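Local coordinates for citrate lyase subunit beta-like protein (Mycobacterium tuberculosis H37Rv, PDB 6AQ4) that is a magnesium-binding lyase of the HpcH/HpaI aldolase family that binds citramalyl-CoA and may play a role in fatty acid biosynthesis, at residues I116-T121 / G139-A144. Numbering follows the deposited sequence.
With MG (magnesium ion), chain K; CQM (Citramalyl-CoA), chain L.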
loop_
_atom_site.group_PDB
_atom_site.type_symbol
_atom_site.label_atom_id
_atom_site.label_comp_id
_atom_site.label_asym_id
_atom_site.label_seq_id
_atom_site.Cartn_x
_atom_site.Cartn_y
_atom_site.Cartn_z
ATOM N N ILE B 116 -8.052 -21.948 1.824
ATOM C CA ILE B 116 -7.076 -20.953 1.384
ATOM C C ILE B 116 -7.811 -19.939 0.504
ATOM O O ILE B 116 -8.300 -20.276 -0.585
ATOM C CB ILE B 116 -5.905 -21.599 0.613
ATOM C CG1 ILE B 116 -5.209 -22.650 1.483
ATOM C CG2 ILE B 116 -4.918 -20.535 0.147
ATOM C CD1 ILE B 116 -4.088 -23.382 0.774
ATOM N N ALA B 117 -7.920 -18.708 0.993
ATOM C CA ALA B 117 -8.615 -17.656 0.268
ATOM C C ALA B 117 -7.699 -17.021 -0.778
ATOM O O ALA B 117 -6.612 -16.506 -0.455
ATOM C CB ALA B 117 -9.121 -16.587 1.230
ATOM N N LEU B 118 -8.136 -17.065 -2.029
ATOM C CA LEU B 118 -7.400 -16.435 -3.111
ATOM C C LEU B 118 -8.068 -15.096 -3.399
ATOM O O LEU B 118 -9.160 -15.027 -4.002
ATOM C CB LEU B 118 -7.387 -17.327 -4.359
ATOM C CG LEU B 118 -6.893 -16.746 -5.691
ATOM C CD1 LEU B 118 -5.484 -16.159 -5.591
ATOM C CD2 LEU B 118 -6.961 -17.808 -6.824
ATOM N N VAL B 119 -7.416 -14.034 -2.942
ATOM C CA VAL B 119 -7.897 -12.679 -3.166
ATOM C C VAL B 119 -7.355 -12.148 -4.483
ATOM O O VAL B 119 -6.136 -12.107 -4.708
ATOM C CB VAL B 119 -7.498 -11.756 -1.995
ATOM C CG1 VAL B 119 -7.875 -10.300 -2.284
ATOM C CG2 VAL B 119 -8.161 -12.249 -0.732
ATOM N N GLU B 120 -8.268 -11.735 -5.353
ATOM C CA GLU B 120 -7.912 -11.375 -6.715
ATOM C C GLU B 120 -8.958 -10.423 -7.312
ATOM O O GLU B 120 -9.194 -10.423 -8.513
ATOM C CB GLU B 120 -7.775 -12.646 -7.566
ATOM C CG GLU B 120 -8.902 -13.658 -7.320
ATOM C CD GLU B 120 -8.771 -14.897 -8.186
ATOM O OE1 GLU B 120 -7.858 -14.901 -9.032
ATOM O OE2 GLU B 120 -9.563 -15.849 -8.023
ATOM N N THR B 121 -9.578 -9.612 -6.459
ATOM C CA THR B 121 -10.502 -8.578 -6.914
ATOM C C THR B 121 -10.380 -7.401 -5.947
ATOM O O THR B 121 -9.885 -7.561 -4.832
ATOM C CB THR B 121 -11.979 -9.066 -6.895
ATOM O OG1 THR B 121 -12.392 -9.249 -5.539
ATOM C CG2 THR B 121 -12.148 -10.374 -7.642
ATOM N N GLY B 139 -5.007 -20.133 4.930
ATOM C CA GLY B 139 -4.044 -19.450 4.070
ATOM C C GLY B 139 -4.628 -18.349 3.196
ATOM O O GLY B 139 -5.830 -18.331 2.948
ATOM N N MET B 140 -3.774 -17.429 2.741
ATOM C CA MET B 140 -4.165 -16.387 1.789
ATOM C C MET B 140 -3.205 -16.393 0.601
ATOM O O MET B 140 -1.985 -16.394 0.792
ATOM C CB MET B 140 -4.092 -14.995 2.427
ATOM C CG MET B 140 -4.856 -14.837 3.712
ATOM S SD MET B 140 -6.622 -14.624 3.456
ATOM C CE MET B 140 -6.700 -12.959 2.760
ATOM N N MET B 141 -3.752 -16.388 -0.612
ATOM C CA MET B 141 -2.968 -16.194 -1.834
ATOM C C MET B 141 -3.514 -14.937 -2.515
ATOM O O MET B 141 -4.634 -14.527 -2.216
ATOM C CB MET B 141 -3.119 -17.416 -2.734
ATOM C CG MET B 141 -2.432 -17.334 -4.073
ATOM S SD MET B 141 -2.667 -18.867 -5.001
ATOM C CE MET B 141 -1.708 -18.505 -6.481
ATOM N N TRP B 142 -2.728 -14.283 -3.366
ATOM C CA TRP B 142 -3.272 -13.191 -4.192
ATOM C C TRP B 142 -3.143 -13.507 -5.678
ATOM O O TRP B 142 -2.289 -14.301 -6.080
ATOM C CB TRP B 142 -2.621 -11.836 -3.872
ATOM C CG TRP B 142 -1.210 -11.723 -4.377
ATOM C CD1 TRP B 142 -0.116 -12.403 -3.922
ATOM C CD2 TRP B 142 -0.750 -10.884 -5.439
ATOM N NE1 TRP B 142 1.000 -12.042 -4.642
ATOM C CE2 TRP B 142 0.637 -11.109 -5.578
ATOM C CE3 TRP B 142 -1.375 -9.963 -6.288
ATOM C CZ2 TRP B 142 1.408 -10.446 -6.531
ATOM C CZ3 TRP B 142 -0.607 -9.306 -7.232
ATOM C CH2 TRP B 142 0.770 -9.551 -7.345
ATOM N N GLY B 143 -4.005 -12.896 -6.486
ATOM C CA GLY B 143 -4.021 -13.135 -7.922
ATOM C C GLY B 143 -4.058 -11.799 -8.642
ATOM O O GLY B 143 -4.988 -11.008 -8.474
ATOM N N ALA B 144 -3.023 -11.538 -9.428
ATOM C CA ALA B 144 -2.880 -10.269 -10.139
ATOM C C ALA B 144 -3.774 -10.143 -11.361
ATOM O O ALA B 144 -4.126 -9.032 -11.757
ATOM C CB ALA B 144 -1.412 -10.070 -10.574
HETATM MG MG MG K . -8.011 -15.859 -10.960
HETATM C C2 CQM L . -4.238 -16.999 -12.161
HETATM C C4 CQM L . -5.179 -14.900 -11.334
HETATM C C6 CQM L . -4.064 -16.595 -9.751
HETATM P P2A CQM L . 1.857 -27.727 -22.017
HETATM O O5A CQM L . 1.723 -29.232 -22.054
HETATM O O4A CQM L . 1.348 -27.107 -23.302
HETATM O O3A CQM L . 3.332 -27.266 -21.740
HETATM O O6A CQM L . 0.950 -27.151 -20.837
HETATM P P1A CQM L . 4.565 -28.233 -21.925
HETATM O O1A CQM L . 5.831 -27.463 -21.573
HETATM O O2A CQM L . 4.602 -28.735 -23.368
HETATM O O5B CQM L . 4.450 -29.460 -20.942
HETATM C C5B CQM L . 5.450 -30.428 -20.963
HETATM C C4B CQM L . 5.402 -31.468 -19.854
HETATM O O4B CQM L . 5.009 -30.829 -18.693
HETATM C C3B CQM L . 4.352 -32.458 -20.081
HETATM O O3B CQM L . 4.691 -33.641 -19.412
HETATM C C2B CQM L . 3.265 -31.870 -19.443
HETATM O O2B CQM L . 2.158 -32.718 -19.434
HETATM C C1B CQM L . 3.836 -31.361 -18.185
HETATM P P3B CQM L . 5.407 -34.817 -20.216
HETATM O O7A CQM L . 5.522 -36.047 -19.326
HETATM O O8A CQM L . 6.795 -34.371 -20.653
HETATM O O9A CQM L . 4.563 -35.127 -21.435
HETATM N N9A CQM L . 3.076 -30.308 -17.500
HETATM C C4A CQM L . 2.407 -30.434 -16.338
HETATM N N3A CQM L . 2.216 -31.442 -15.472
HETATM C C2A CQM L . 1.492 -31.258 -14.369
HETATM N N1A CQM L . 0.925 -30.072 -14.097
HETATM C C6A CQM L . 1.087 -29.031 -14.925
HETATM C C5A CQM L . 1.841 -29.193 -16.076
HETATM N N7A CQM L . 2.181 -28.363 -17.079
HETATM C C8A CQM L . 2.931 -29.050 -17.947
HETATM N N6A CQM L . 0.497 -27.732 -14.657
HETATM C CBP CQM L . -0.151 -25.287 -19.715
HETATM C CCP CQM L . 0.719 -25.774 -20.822
HETATM C CDP CQM L . -1.572 -25.514 -20.143
HETATM C CEP CQM L . 0.111 -23.779 -19.476
HETATM C CAP CQM L . 0.182 -26.098 -18.472
HETATM O OAP CQM L . 1.463 -25.800 -17.975
HETATM C C9P CQM L . -0.785 -25.852 -17.307
HETATM O O9P CQM L . -1.920 -26.279 -17.338
HETATM N N8P CQM L . -0.345 -25.094 -16.155
HETATM C C7P CQM L . -1.265 -24.861 -15.090
HETATM C C6P CQM L . -2.531 -24.109 -15.529
HETATM C C5P CQM L . -3.406 -23.698 -14.381
HETATM O O5P CQM L . -3.608 -24.488 -13.487
HETATM N N4P CQM L . -3.982 -22.374 -14.374
HETATM C C3P CQM L . -4.802 -21.940 -13.245
HETATM C C2P CQM L . -3.945 -21.208 -12.236
HETATM S S1P CQM L . -3.281 -19.622 -12.767
HETATM C C1 CQM L . -4.642 -18.426 -12.545
HETATM O O2 CQM L . -5.870 -18.741 -12.685
HETATM C C3 CQM L . -4.944 -16.382 -10.985
HETATM O O7 CQM L . -6.162 -17.035 -10.809
HETATM O O3 CQM L . -6.345 -14.444 -11.667
HETATM O O4 CQM L . -4.212 -14.096 -11.309
HETATM O O HOH W 1 -9.300 -17.435 -10.056
HETATM O O HOH W 2 -8.197 -16.883 -13.018
#
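Glu120 lies with its CB 3.4 Å from Gly143 O, just where two neighbouring parallel strands run out, and from there its carboxylate reaches a magnesium ion. CG sits between the backbone N and carbonyl carbon (chi1 44°), and the chain then runs straight out, putting OE1 2.2 Å from the magnesium. OE2 stays off the metal; it takes a hydrogen bond from a magnesium-bound water and another from Lys100 N, which together should fix the carboxylate's rotation. Asp146, the citramalyl-CoA oxygens O7 and O3, and a second water complete the six ligands.

Behind this site, strands 116-119 and 139-142 are laced by four backbone hydrogen bonds. The ladder runs from Ala117 N to Gly139 O and ends where Gly143 N reaches Val119 O at 2.9 Å, one residue past the second strand. On the face with Leu118, that side chain lies alongside extended Met141, its CD1 3.6 Å from Met141 CG, while CD2 approaches citramalyl-CoA O7 at 4.1 Å. On the other face Met140, bent at chi2 and chi3, folds back over strand 116-119: SD meets Ala117 CB and CE meets Val119 CG2, both at 3.9 Å. Helices 129-133 and 165-180 cover this side. Leu118 and Met141 thus face the barrel interior, Met140 and Val119 the helical shell, with the metal at the C-terminal strand ends, as is characteristic of a TIM-barrel active site.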